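Local coordinates for protein unsaturated glucuronyl hydrolase (Streptococcus agalactiae, PDB 2ZZR) that hydrolyses unsaturated chondroitin, hyaluronan and heparin disaccharides, releasing the unsaturated uronic acid from the sugar to which it is linked, at residues A[6-18]-A[272-286]. Sequence-based numbering, arbitrary orientation.
Sequences VKVESIENPKRFL and KGMTNYFLNRLPEDK. With SO4 (sulfate ion), chain D.
Glu9 and Arg281 form an end-on, two-pronged salt bridge, with NH1 of Arg281 2.9 Å from OE1 of Glu9 and NH2 of Arg281 3.0 Å from OE2. Both carboxylate oxygens use their syn lone pairs, and the two flat groups are nearly coplanar. On its anti side, OE1 of Glu9 also accepts a nearly straight bond from ND2 of Asn280. That ND2 gives its other hydrogen to the backbone O of Ser10, while OD1 of Asn280 takes N of Glu12 at 2.9 Å. The amide is thereby fixed in rotation. The Glu12 carboxylate stacks on it. One turn earlier, ND2 of Asn276 meets O of Glu9 at 2.7 Å, and OD1 of Asn276 is hydrogen-bonded to OH of Tyr331. Ile11 CD1 packs on Leu279 CD1.

Arg16 secures the far end. Its NH1 bonds O of Leu279 and its NH2 bonds O of Leu282, each at 2.8 Å. CG of Arg16 sits between backbone N and carbonyl carbon (chi1 72°) and lies over the rim of one face of the Phe17 ring. CZ of Phe17 touches CB of Leu279. Arg16 NE and NH2 and Lys286 NZ all bond O2 of a sulfate, probably from the crystallisation liquor.

Two waters also bridge the segments, one at Glu9 N and Gly273 O, the other at Arg16 NH1 and Asn280 OD1. In the second shell, the Tyr277 ring lies over one face of the Arg281 guanidinium, and O of Tyr277 accepts from NH1.

Residues 7-12 thus run along the last turns of helix 265-280 in this alpha barrel, and helix 15-18 faces the loop after it. Polar bonds and a small apolar patch hold them. Arg16 adds a second donor to O of Leu279 and ties down the loop beyond.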
loop_
_atom_site.group_PDB
_atom_site.type_symbol
_atom_site.label_atom_id
_atom_site.label_comp_id
_atom_site.label_asym_id
_atom_site.label_seq_id
_atom_site.Cartn_x
_atom_site.Cartn_y
_atom_site.Cartn_z
ATOM N N VAL A 6 7.709 -21.528 -2.197
ATOM C CA VAL A 6 6.297 -21.241 -2.453
ATOM C C VAL A 6 5.943 -21.726 -3.852
ATOM O O VAL A 6 6.796 -21.745 -4.746
ATOM C CB VAL A 6 5.936 -19.723 -2.304
ATOM C CG1 VAL A 6 6.204 -19.242 -0.893
ATOM C CG2 VAL A 6 6.676 -18.861 -3.342
ATOM N N LYS A 7 4.689 -22.125 -4.047
ATOM C CA LYS A 7 4.243 -22.527 -5.364
ATOM C C LYS A 7 4.157 -21.294 -6.244
ATOM O O LYS A 7 3.535 -20.294 -5.875
ATOM C CB LYS A 7 2.894 -23.255 -5.316
ATOM C CG LYS A 7 2.371 -23.677 -6.697
ATOM C CD LYS A 7 1.261 -24.731 -6.615
ATOM C CE LYS A 7 0.094 -24.241 -5.769
ATOM N NZ LYS A 7 -0.947 -25.282 -5.579
ATOM N N VAL A 8 4.817 -21.365 -7.393
ATOM C CA VAL A 8 4.729 -20.307 -8.385
ATOM C C VAL A 8 3.822 -20.787 -9.510
ATOM O O VAL A 8 4.235 -21.569 -10.372
ATOM C CB VAL A 8 6.129 -19.896 -8.914
ATOM C CG1 VAL A 8 6.020 -18.768 -9.935
ATOM C CG2 VAL A 8 7.028 -19.474 -7.761
ATOM N N GLU A 9 2.572 -20.330 -9.480
ATOM C CA GLU A 9 1.612 -20.624 -10.536
ATOM C C GLU A 9 2.061 -19.978 -11.833
ATOM O O GLU A 9 2.546 -18.849 -11.829
ATOM C CB GLU A 9 0.223 -20.085 -10.172
ATOM C CG GLU A 9 -0.373 -20.708 -8.912
ATOM C CD GLU A 9 -1.755 -20.174 -8.544
ATOM O OE1 GLU A 9 -2.253 -19.226 -9.190
ATOM O OE2 GLU A 9 -2.349 -20.731 -7.592
ATOM N N SER A 10 1.902 -20.678 -12.950
ATOM C CA SER A 10 2.089 -20.006 -14.231
ATOM C C SER A 10 0.961 -18.982 -14.399
ATOM O O SER A 10 -0.152 -19.178 -13.884
ATOM C CB SER A 10 2.102 -21.001 -15.389
ATOM O OG SER A 10 0.826 -21.583 -15.550
ATOM N N ILE A 11 1.253 -17.877 -15.080
ATOM C CA ILE A 11 0.207 -16.916 -15.417
ATOM C C ILE A 11 -0.693 -17.566 -16.456
ATOM O O ILE A 11 -0.329 -17.715 -17.628
ATOM C CB ILE A 11 0.758 -15.575 -15.916
ATOM C CG1 ILE A 11 1.658 -14.952 -14.843
ATOM C CG2 ILE A 11 -0.401 -14.644 -16.300
ATOM C CD1 ILE A 11 2.499 -13.765 -15.333
ATOM N N GLU A 12 -1.865 -17.976 -15.989
ATOM C CA GLU A 12 -2.773 -18.779 -16.789
ATOM C C GLU A 12 -3.386 -17.914 -17.887
ATOM O O GLU A 12 -3.737 -16.758 -17.653
ATOM C CB GLU A 12 -3.809 -19.468 -15.874
ATOM C CG GLU A 12 -3.151 -20.484 -14.889
ATOM C CD GLU A 12 -4.074 -21.005 -13.772
ATOM O OE1 GLU A 12 -3.609 -21.872 -12.983
ATOM O OE2 GLU A 12 -5.244 -20.552 -13.674
ATOM N N ASN A 13 -3.441 -18.455 -19.104
ATOM C CA ASN A 13 -3.984 -17.739 -20.262
ATOM C C ASN A 13 -3.425 -16.301 -20.414
ATOM O O ASN A 13 -4.187 -15.338 -20.395
ATOM C CB ASN A 13 -5.525 -17.755 -20.182
ATOM C CG ASN A 13 -6.198 -17.103 -21.378
ATOM O OD1 ASN A 13 -5.691 -17.130 -22.503
ATOM N ND2 ASN A 13 -7.363 -16.510 -21.134
ATOM N N PRO A 14 -2.088 -16.154 -20.576
ATOM C CA PRO A 14 -1.434 -14.829 -20.566
ATOM C C PRO A 14 -1.848 -13.849 -21.671
ATOM O O PRO A 14 -1.597 -12.646 -21.546
ATOM C CB PRO A 14 0.053 -15.173 -20.712
ATOM C CG PRO A 14 0.066 -16.503 -21.374
ATOM C CD PRO A 14 -1.104 -17.230 -20.790
ATOM N N LYS A 15 -2.471 -14.346 -22.741
ATOM C CA LYS A 15 -2.972 -13.470 -23.804
ATOM C C LYS A 15 -4.018 -12.474 -23.293
ATOM O O LYS A 15 -4.191 -11.403 -23.870
ATOM C CB LYS A 15 -3.538 -14.285 -24.974
ATOM C CG LYS A 15 -2.495 -15.097 -25.735
ATOM C CD LYS A 15 -3.153 -15.952 -26.824
ATOM C CE LYS A 15 -2.190 -16.996 -27.383
ATOM N NZ LYS A 15 -1.147 -16.390 -28.263
ATOM N N ARG A 16 -4.693 -12.832 -22.200
ATOM C CA ARG A 16 -5.660 -11.948 -21.538
ATOM C C ARG A 16 -5.025 -10.608 -21.151
ATOM O O ARG A 16 -5.711 -9.592 -21.056
ATOM C CB ARG A 16 -6.295 -12.638 -20.316
ATOM C CG ARG A 16 -5.389 -12.816 -19.096
ATOM C CD ARG A 16 -5.959 -13.821 -18.087
ATOM N NE ARG A 16 -7.183 -13.321 -17.461
ATOM C CZ ARG A 16 -7.358 -13.140 -16.153
ATOM N NH1 ARG A 16 -6.401 -13.450 -15.286
ATOM N NH2 ARG A 16 -8.515 -12.659 -15.709
ATOM N N PHE A 17 -3.706 -10.625 -20.948
ATOM C CA PHE A 17 -2.934 -9.414 -20.663
ATOM C C PHE A 17 -2.163 -8.934 -21.898
ATOM O O PHE A 17 -2.215 -7.758 -22.255
ATOM C CB PHE A 17 -1.963 -9.657 -19.495
ATOM C CG PHE A 17 -2.627 -10.156 -18.233
ATOM C CD1 PHE A 17 -3.531 -9.354 -17.537
ATOM C CD2 PHE A 17 -2.327 -11.416 -17.725
ATOM C CE1 PHE A 17 -4.134 -9.805 -16.368
ATOM C CE2 PHE A 17 -2.926 -11.879 -16.551
ATOM C CZ PHE A 17 -3.835 -11.072 -15.872
ATOM N N LEU A 18 -1.460 -9.859 -22.550
ATOM C CA LEU A 18 -0.574 -9.528 -23.671
ATOM C C LEU A 18 -1.274 -8.910 -24.889
ATOM O O LEU A 18 -0.670 -8.123 -25.615
ATOM C CB LEU A 18 0.246 -10.757 -24.081
ATOM C CG LEU A 18 1.339 -11.241 -23.121
ATOM C CD1 LEU A 18 1.826 -12.616 -23.525
ATOM C CD2 LEU A 18 2.510 -10.263 -23.049
ATOM N N LYS A 272 7.003 -13.193 -7.709
ATOM C CA LYS A 272 6.422 -13.910 -8.836
ATOM C C LYS A 272 5.282 -14.807 -8.340
ATOM O O LYS A 272 4.209 -14.846 -8.943
ATOM C CB LYS A 272 7.505 -14.705 -9.581
ATOM C CG LYS A 272 8.395 -13.816 -10.488
ATOM C CD LYS A 272 9.801 -14.410 -10.746
ATOM C CE LYS A 272 9.782 -15.709 -11.556
ATOM N NZ LYS A 272 9.337 -15.564 -12.968
ATOM N N GLY A 273 5.505 -15.483 -7.220
ATOM C CA GLY A 273 4.480 -16.352 -6.629
ATOM C C GLY A 273 3.213 -15.590 -6.275
ATOM O O GLY A 273 2.113 -15.951 -6.719
ATOM N N MET A 274 3.366 -14.525 -5.491
ATOM C CA MET A 274 2.210 -13.754 -5.013
ATOM C C MET A 274 1.481 -13.030 -6.136
ATOM O O MET A 274 0.250 -12.951 -6.138
ATOM C CB MET A 274 2.618 -12.757 -3.921
ATOM C CG MET A 274 3.214 -13.397 -2.671
ATOM S SD MET A 274 3.156 -12.327 -1.226
ATOM C CE MET A 274 1.404 -12.361 -0.819
ATOM N N THR A 275 2.236 -12.512 -7.105
ATOM C CA THR A 275 1.646 -11.758 -8.203
ATOM C C THR A 275 0.895 -12.680 -9.161
ATOM O O THR A 275 -0.212 -12.351 -9.598
ATOM C CB THR A 275 2.718 -10.917 -8.933
ATOM O OG1 THR A 275 3.369 -10.079 -7.969
ATOM C CG2 THR A 275 2.099 -10.046 -10.010
ATOM N N ASN A 276 1.475 -13.838 -9.463
ATOM C CA ASN A 276 0.815 -14.778 -10.371
ATOM C C ASN A 276 -0.477 -15.287 -9.748
ATOM O O ASN A 276 -1.474 -15.440 -10.435
ATOM C CB ASN A 276 1.733 -15.938 -10.747
ATOM C CG ASN A 276 2.931 -15.489 -11.570
ATOM O OD1 ASN A 276 3.104 -14.294 -11.827
ATOM N ND2 ASN A 276 3.766 -16.444 -11.984
ATOM N N TYR A 277 -0.445 -15.513 -8.439
ATOM C CA TYR A 277 -1.629 -15.924 -7.684
ATOM C C TYR A 277 -2.747 -14.890 -7.846
ATOM O O TYR A 277 -3.900 -15.236 -8.125
ATOM C CB TYR A 277 -1.251 -16.097 -6.217
ATOM C CG TYR A 277 -2.376 -16.571 -5.331
ATOM C CD1 TYR A 277 -2.525 -17.927 -5.031
ATOM C CD2 TYR A 277 -3.279 -15.663 -4.776
ATOM C CE1 TYR A 277 -3.563 -18.368 -4.202
ATOM C CE2 TYR A 277 -4.317 -16.093 -3.949
ATOM C CZ TYR A 277 -4.454 -17.442 -3.674
ATOM O OH TYR A 277 -5.480 -17.866 -2.854
ATOM N N PHE A 278 -2.382 -13.618 -7.685
ATOM C CA PHE A 278 -3.307 -12.498 -7.797
ATOM C C PHE A 278 -3.845 -12.411 -9.221
ATOM O O PHE A 278 -5.060 -12.394 -9.427
ATOM C CB PHE A 278 -2.577 -11.209 -7.382
ATOM C CG PHE A 278 -3.468 -10.000 -7.220
ATOM C CD1 PHE A 278 -4.097 -9.735 -6.004
ATOM C CD2 PHE A 278 -3.620 -9.091 -8.264
ATOM C CE1 PHE A 278 -4.903 -8.597 -5.842
ATOM C CE2 PHE A 278 -4.424 -7.949 -8.110
ATOM C CZ PHE A 278 -5.061 -7.705 -6.895
ATOM N N LEU A 279 -2.941 -12.404 -10.206
ATOM C CA LEU A 279 -3.336 -12.274 -11.607
ATOM C C LEU A 279 -4.314 -13.369 -12.020
ATOM O O LEU A 279 -5.289 -13.093 -12.717
ATOM C CB LEU A 279 -2.114 -12.288 -12.528
ATOM C CG LEU A 279 -1.144 -11.105 -12.392
ATOM C CD1 LEU A 279 0.049 -11.307 -13.328
ATOM C CD2 LEU A 279 -1.835 -9.762 -12.651
ATOM N N ASN A 280 -4.050 -14.596 -11.569
ATOM C CA ASN A 280 -4.870 -15.759 -11.931
ATOM C C ASN A 280 -6.285 -15.711 -11.363
ATOM O O ASN A 280 -7.179 -16.425 -11.837
ATOM C CB ASN A 280 -4.175 -17.054 -11.509
ATOM C CG ASN A 280 -3.022 -17.416 -12.424
ATOM O OD1 ASN A 280 -2.914 -16.899 -13.532
ATOM N ND2 ASN A 280 -2.161 -18.312 -11.967
ATOM N N ARG A 281 -6.483 -14.863 -10.359
ATOM C CA ARG A 281 -7.780 -14.752 -9.702
ATOM C C ARG A 281 -8.514 -13.443 -9.998
ATOM O O ARG A 281 -9.547 -13.147 -9.394
ATOM C CB ARG A 281 -7.632 -15.016 -8.206
ATOM C CG ARG A 281 -7.357 -16.485 -7.916
ATOM C CD ARG A 281 -6.686 -16.715 -6.577
ATOM N NE ARG A 281 -6.342 -18.131 -6.394
ATOM C CZ ARG A 281 -5.302 -18.744 -6.965
ATOM N NH1 ARG A 281 -4.473 -18.077 -7.766
ATOM N NH2 ARG A 281 -5.082 -20.033 -6.725
ATOM N N LEU A 282 -7.981 -12.678 -10.953
ATOM C CA LEU A 282 -8.649 -11.480 -11.464
ATOM C C LEU A 282 -9.800 -11.850 -12.398
ATOM O O LEU A 282 -9.687 -12.808 -13.167
ATOM C CB LEU A 282 -7.660 -10.578 -12.217
ATOM C CG LEU A 282 -6.558 -9.891 -11.405
ATOM C CD1 LEU A 282 -5.675 -9.080 -12.334
ATOM C CD2 LEU A 282 -7.128 -9.006 -10.300
ATOM N N PRO A 283 -10.909 -11.087 -12.344
ATOM C CA PRO A 283 -12.040 -11.316 -13.251
ATOM C C PRO A 283 -11.810 -10.719 -14.638
ATOM O O PRO A 283 -10.713 -10.236 -14.932
ATOM C CB PRO A 283 -13.183 -10.580 -12.551
ATOM C CG PRO A 283 -12.504 -9.422 -11.912
ATOM C CD PRO A 283 -11.179 -9.970 -11.418
ATOM N N GLU A 284 -12.849 -10.741 -15.476
ATOM C CA GLU A 284 -12.754 -10.298 -16.869
ATOM C C GLU A 284 -12.145 -8.902 -17.056
ATOM O O GLU A 284 -11.318 -8.708 -17.951
ATOM C CB GLU A 284 -14.128 -10.385 -17.554
ATOM C CG GLU A 284 -14.081 -10.531 -19.076
ATOM C CD GLU A 284 -13.777 -9.230 -19.805
ATOM O OE1 GLU A 284 -14.181 -8.149 -19.316
ATOM O OE2 GLU A 284 -13.131 -9.290 -20.878
ATOM N N ASP A 285 -12.552 -7.934 -16.232
ATOM C CA ASP A 285 -12.041 -6.565 -16.352
ATOM C C ASP A 285 -10.721 -6.333 -15.593
ATOM O O ASP A 285 -10.251 -5.203 -15.491
ATOM C CB ASP A 285 -13.115 -5.520 -15.980
ATOM C CG ASP A 285 -13.386 -5.430 -14.477
ATOM O OD1 ASP A 285 -12.760 -6.159 -13.678
ATOM O OD2 ASP A 285 -14.244 -4.602 -14.092
ATOM N N LYS A 286 -10.146 -7.415 -15.068
ATOM C CA LYS A 286 -8.837 -7.406 -14.385
ATOM C C LYS A 286 -8.787 -6.554 -13.107
ATOM O O LYS A 286 -7.711 -6.119 -12.682
ATOM C CB LYS A 286 -7.699 -7.016 -15.350
ATOM C CG LYS A 286 -7.751 -7.679 -16.735
ATOM C CD LYS A 286 -7.760 -9.203 -16.671
ATOM C CE LYS A 286 -7.595 -9.820 -18.064
ATOM N NZ LYS A 286 -8.747 -9.528 -18.978
HETATM S S SO4 D . -10.333 -13.002 -19.257
HETATM O O1 SO4 D . -9.472 -14.091 -19.716
HETATM O O2 SO4 D . -9.658 -12.224 -18.224
HETATM O O3 SO4 D . -10.653 -12.123 -20.380
HETATM O O4 SO4 D . -11.558 -13.562 -18.692
HETATM O O HOH W 1 1.747 -18.503 -7.421
HETATM O O HOH W 2 -4.173 -15.122 -15.557
#